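Local atomic coordinates of cell division protein FtsZ 1 (Methanocaldococcus jannaschii, PDB entry 2VAP), a protein that binds GTP and, as a tubulin homologue, probably hydrolyses it and polymerises into the contractile Z ring at the future cell division site. Residues G98-P101 with K102-E105; M170-A173 with M174-L177. All blocks are in the same frame, centred on the assembly; numbering follows the deposited sequence.

Contact 1 of 2, residues G98-P101 with K102-E105; sequences GGNP and KIGE
An N-cap opens helix 101-110: Asn100 caps it through Lys102, a local contact at the surface of the GTPase domain, directly after the GTP-binding glycines Gly98 and Gly99. Its amide oxygen OD1 accepts from Lys102 N at 3.1 Å; the N-H arrives above the carbonyl plane, 38° out of it, and is bent at the hydrogen. With CG anti to the backbone N (chi1 -167°), the amide is carried back over the first turn, where OD1 also lies alongside Lys102 CB. The backbone oxygen of Asn100 takes two weak bonds, from Ile103 N at 3.1 Å and Gly104 N at 3.3 Å, before Glu105 N reaches Pro101 O at 2.9 Å in a regular helical bond. Side chain and carbonyl of one residue thus serve three of the first amides of the helix. Ile103 crosses Asn100 at about a right angle, its CD1 3.8 Å from Asn100 CB, so that an aliphatic chain lies against the capping side chain. Beyond the cap, Ile103 touches the loop residues Thr92 and Ala97, Pro101 packs on Arg179 of helix 167-181 and Thr137 of helix 135-149, and Glu105 meets Val142 of helix 135-149.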
ATOM      1  N   GLY A  98     -11.448  14.578  15.783  1.00 18.17           N
ATOM      2  CA  GLY A  98     -11.896  13.915  17.010  1.00 22.21           C
ATOM      3  C   GLY A  98     -12.477  12.521  16.840  1.00 24.61           C
ATOM      4  O   GLY A  98     -13.357  12.115  17.603  1.00 21.31           O
ATOM      5  N   GLY A  99     -11.990  11.794  15.838  1.00 16.68           N
ATOM      6  CA  GLY A  99     -12.430  10.424  15.587  1.00 16.59           C
ATOM      7  C   GLY A  99     -13.743  10.286  14.833  1.00 17.68           C
ATOM      8  O   GLY A  99     -14.254   9.176  14.680  1.00 20.34           O
ATOM      9  N   ASN A 100     -14.288  11.406  14.359  1.00 17.04           N
ATOM     10  CA  ASN A 100     -15.544  11.406  13.610  1.00 15.03           C
ATOM     11  C   ASN A 100     -15.296  11.406  12.098  1.00 12.65           C
ATOM     12  O   ASN A 100     -14.832  12.408  11.547  1.00 14.16           O
ATOM     13  CB  ASN A 100     -16.412  12.607  14.015  1.00 14.15           C
ATOM     14  CG  ASN A 100     -17.855  12.496  13.523  1.00 52.91           C
ATOM     15  OD1 ASN A 100     -18.162  11.758  12.583  1.00 26.57           O
ATOM     16  ND2 ASN A 100     -18.748  13.242  14.164  1.00 33.52           N
ATOM     17  N   PRO A 101     -15.602  10.278  11.423  1.00 14.50           N
ATOM     18  CA  PRO A 101     -15.378  10.154   9.977  1.00 11.82           C
ATOM     19  C   PRO A 101     -16.138  11.189   9.148  1.00 14.88           C
ATOM     20  O   PRO A 101     -15.645  11.618   8.103  1.00 16.03           O
ATOM     21  CB  PRO A 101     -15.880   8.739   9.661  1.00 16.07           C
ATOM     22  CG  PRO A 101     -15.811   8.012  10.960  1.00 20.87           C
ATOM     23  CD  PRO A 101     -16.168   9.040  11.988  1.00 19.55           C
ATOM     24  N   LYS A 102     -17.322  11.588   9.613  1.00 15.22           N
ATOM     25  CA  LYS A 102     -18.127  12.599   8.920  1.00 14.77           C
ATOM     26  C   LYS A 102     -17.410  13.948   8.829  1.00 19.96           C
ATOM     27  O   LYS A 102     -17.528  14.652   7.824  1.00 14.53           O
ATOM     28  CB  LYS A 102     -19.497  12.762   9.587  1.00 17.38           C
ATOM     29  CG  LYS A 102     -20.449  11.592   9.347  1.00 32.54           C
ATOM     30  CD  LYS A 102     -21.851  11.873   9.874  1.00135.17           C
ATOM     31  CE  LYS A 102     -21.954  11.653  11.378  1.00164.03           C
ATOM     32  NZ  LYS A 102     -23.338  11.891  11.875  1.00 70.62           N
ATOM     33  N   ILE A 103     -16.664  14.294   9.878  1.00 15.33           N
ATOM     34  CA  ILE A 103     -15.876  15.527   9.899  1.00 14.29           C
ATOM     35  C   ILE A 103     -14.704  15.437   8.913  1.00 15.47           C
ATOM     36  O   ILE A 103     -14.439  16.384   8.168  1.00 19.96           O
ATOM     37  CB  ILE A 103     -15.382  15.880  11.330  1.00 19.41           C
ATOM     38  CG1 ILE A 103     -16.579  16.127  12.259  1.00 18.76           C
ATOM     39  CG2 ILE A 103     -14.464  17.101  11.301  1.00 16.56           C
ATOM     40  CD1 ILE A 103     -16.215  16.364  13.720  1.00 20.18           C
ATOM     41  N   GLY A 104     -14.023  14.292   8.904  1.00 17.23           N
ATOM     42  CA  GLY A 104     -12.933  14.037   7.962  1.00 12.37           C
ATOM     43  C   GLY A 104     -13.382  14.076   6.511  1.00 13.09           C
ATOM     44  O   GLY A 104     -12.677  14.610   5.651  1.00 14.97           O
ATOM     45  N   GLU A 105     -14.560  13.512   6.248  1.00 10.90           N
ATOM     46  CA  GLU A 105     -15.155  13.496   4.910  1.00 11.74           C
ATOM     47  C   GLU A 105     -15.491  14.905   4.426  1.00 13.98           C
ATOM     48  O   GLU A 105     -15.131  15.286   3.308  1.00 13.58           O
ATOM     49  CB  GLU A 105     -16.412  12.617   4.893  1.00 12.94           C
ATOM     50  CG  GLU A 105     -17.046  12.445   3.511  1.00 14.38           C
ATOM     51  CD  GLU A 105     -18.351  11.665   3.547  1.00 34.34           C
ATOM     52  OE1 GLU A 105     -18.575  10.846   2.632  1.00 50.77           O
ATOM     53  OE2 GLU A 105     -19.154  11.867   4.484  1.00 55.64           O
TER

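Contact 2 of 2, residues M170-A173 with M174-L177; sequences MKNA and MEGL
Met170 and Met174, one turn apart on helix 167-181, open this intrahelical contact within the beta-alpha-beta unit of strand 153-160, the helix and strand 186-191. Backbone bonds form its frame: Met174 N to Met170 O at 2.9 Å, followed by N of Glu175, Gly176 and Leu177 to O of Lys171, Asn172 and Ala173, all i to i+4 and 2.9 to 3.0 Å long.

The apolar side chains turn inward. Met170 and Met174 run side by side, pointing the same way, with SD of Met170 4.0 Å from CG of Met174. That CG, anti to the carbonyl carbon of its own residue (chi1 -71°), also rests 3.3 Å from Met170 O. Met170 touches Pro161, Ala173 and Met174 meet Leu160, Met174 and Leu177 pack on Phe346 of strand 344-347, and Leu177 reaches Val158 and Val189 of the parallel sheet.

Polar side chains gather round Glu175. Its CG packs 3.4 Å from Lys171 O, while OE2 stands 4.1 Å from Lys171 NZ, opposite charges beyond salt-bridge range. OE1 lies 4.0 Å from Asn172 ND2, the amide and carboxylate planes turned 42° apart. An alanine at Glu175 would probably leave the Lys171 amine without this nearby negative charge and strip the CG from beside Lys171 O, though the main-chain bond would remain.

The chemistry implies a helix segment held mainly by backbone bonds and apolar contacts, the charged pair probably adding only a modest attraction.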
ATOM      1  N   MET A 170     -13.732  -0.110  15.001  1.00 15.81           N
ATOM      2  CA  MET A 170     -13.862  -1.121  13.949  1.00 14.19           C
ATOM      3  C   MET A 170     -15.067  -0.858  13.042  1.00 13.61           C
ATOM      4  O   MET A 170     -14.959  -0.979  11.820  1.00 13.05           O
ATOM      5  CB  MET A 170     -13.920  -2.534  14.544  1.00 14.28           C
ATOM      6  CG  MET A 170     -13.984  -3.660  13.507  1.00 13.56           C
ATOM      7  SD  MET A 170     -12.597  -3.696  12.345  1.00 17.65           S
ATOM      8  CE  MET A 170     -11.324  -4.453  13.351  1.00 17.00           C
ATOM      9  N   LYS A 171     -16.201  -0.494  13.642  1.00 15.76           N
ATOM     10  CA  LYS A 171     -17.411  -0.162  12.885  1.00 13.26           C
ATOM     11  C   LYS A 171     -17.157   1.006  11.932  1.00 17.26           C
ATOM     12  O   LYS A 171     -17.504   0.936  10.752  1.00 16.53           O
ATOM     13  CB  LYS A 171     -18.579   0.152  13.827  1.00 16.06           C
ATOM     14  CG  LYS A 171     -19.915   0.363  13.121  1.00 20.86           C
ATOM     15  CD  LYS A 171     -21.007   0.756  14.106  1.00 47.17           C
ATOM     16  CE  LYS A 171     -22.320   1.065  13.395  1.00 49.55           C
ATOM     17  NZ  LYS A 171     -22.954  -0.148  12.805  1.00 68.11           N
ATOM     18  N   ASN A 172     -16.544   2.069  12.452  1.00 15.58           N
ATOM     19  CA  ASN A 172     -16.157   3.220  11.636  1.00 12.76           C
ATOM     20  C   ASN A 172     -15.200   2.830  10.509  1.00 14.59           C
ATOM     21  O   ASN A 172     -15.378   3.252   9.365  1.00 12.37           O
ATOM     22  CB  ASN A 172     -15.549   4.328  12.505  1.00 15.31           C
ATOM     23  CG  ASN A 172     -16.594   5.083  13.323  1.00 18.86           C
ATOM     24  OD1 ASN A 172     -16.254   5.809  14.256  1.00 25.55           O
ATOM     25  ND2 ASN A 172     -17.867   4.919  12.973  1.00 19.27           N
ATOM     26  N   ALA A 173     -14.202   2.011  10.838  1.00 12.74           N
ATOM     27  CA  ALA A 173     -13.223   1.527   9.862  1.00 12.42           C
ATOM     28  C   ALA A 173     -13.872   0.748   8.720  1.00 11.89           C
ATOM     29  O   ALA A 173     -13.523   0.939   7.553  1.00 14.04           O
ATOM     30  CB  ALA A 173     -12.175   0.666  10.548  1.00 13.43           C
ATOM     31  N   MET A 174     -14.816  -0.124   9.067  1.00 13.50           N
ATOM     32  CA  MET A 174     -15.483  -0.980   8.087  1.00 17.06           C
ATOM     33  C   MET A 174     -16.448  -0.208   7.192  1.00 17.88           C
ATOM     34  O   MET A 174     -16.627  -0.556   6.024  1.00 16.92           O
ATOM     35  CB  MET A 174     -16.197  -2.145   8.780  1.00 16.48           C
ATOM     36  CG  MET A 174     -15.253  -3.197   9.361  1.00 13.90           C
ATOM     37  SD  MET A 174     -14.102  -3.906   8.159  1.00 18.75           S
ATOM     38  CE  MET A 174     -15.226  -4.728   7.028  1.00 24.91           C
ATOM     39  N   GLU A 175     -17.059   0.841   7.742  1.00 15.56           N
ATOM     40  CA  GLU A 175     -17.887   1.751   6.950  1.00 14.57           C
ATOM     41  C   GLU A 175     -17.027   2.532   5.959  1.00 16.22           C
ATOM     42  O   GLU A 175     -17.430   2.750   4.814  1.00 20.01           O
ATOM     43  CB  GLU A 175     -18.680   2.702   7.852  1.00 16.21           C
ATOM     44  CG  GLU A 175     -19.844   2.036   8.583  1.00 24.99           C
ATOM     45  CD  GLU A 175     -20.609   2.984   9.496  1.00 33.46           C
ATOM     46  OE1 GLU A 175     -20.138   4.117   9.736  1.00 45.70           O
ATOM     47  OE2 GLU A 175     -21.689   2.586   9.982  1.00 50.79           O
ATOM     48  N   GLY A 176     -15.838   2.936   6.406  1.00 14.74           N
ATOM     49  CA  GLY A 176     -14.860   3.604   5.548  1.00 11.96           C
ATOM     50  C   GLY A 176     -14.311   2.693   4.465  1.00 14.45           C
ATOM     51  O   GLY A 176     -14.049   3.138   3.345  1.00 15.98           O
ATOM     52  N   LEU A 177     -14.138   1.416   4.802  1.00 13.82           N
ATOM     53  CA  LEU A 177     -13.666   0.412   3.851  1.00 10.78           C
ATOM     54  C   LEU A 177     -14.689   0.190   2.734  1.00 13.96           C
ATOM     55  O   LEU A 177     -14.317  -0.007   1.574  1.00 19.41           O
ATOM     56  CB  LEU A 177     -13.360  -0.906   4.573  1.00 13.32           C
ATOM     57  CG  LEU A 177     -12.524  -1.973   3.858  1.00 17.15           C
ATOM     58  CD1 LEU A 177     -11.079  -1.526   3.667  1.00 13.98           C
ATOM     59  CD2 LEU A 177     -12.573  -3.275   4.642  1.00 17.19           C
TER

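How the contacts relate
Contact 1 lies at the surface and starts a helix; contact 2 is partly buried and continues one, with four of its eight residues enclosed. The difference shows in their chemistry. At the start of helix 101-110, a side-chain oxygen and two weak backbone bonds serve the first amides, whereas within helix 167-181 regular main-chain bonds take up the amides in mid-helix and side chains are left for packing and distant charge attraction. Both belong to the GTPase domain and border the nucleotide site: contact 1 contains two GTP-binding glycines, and contact 2 follows the GTP-binding Arg169. They touch directly where Pro101 CG packs 3.8 Å from Asn172 CG, joining the two helices.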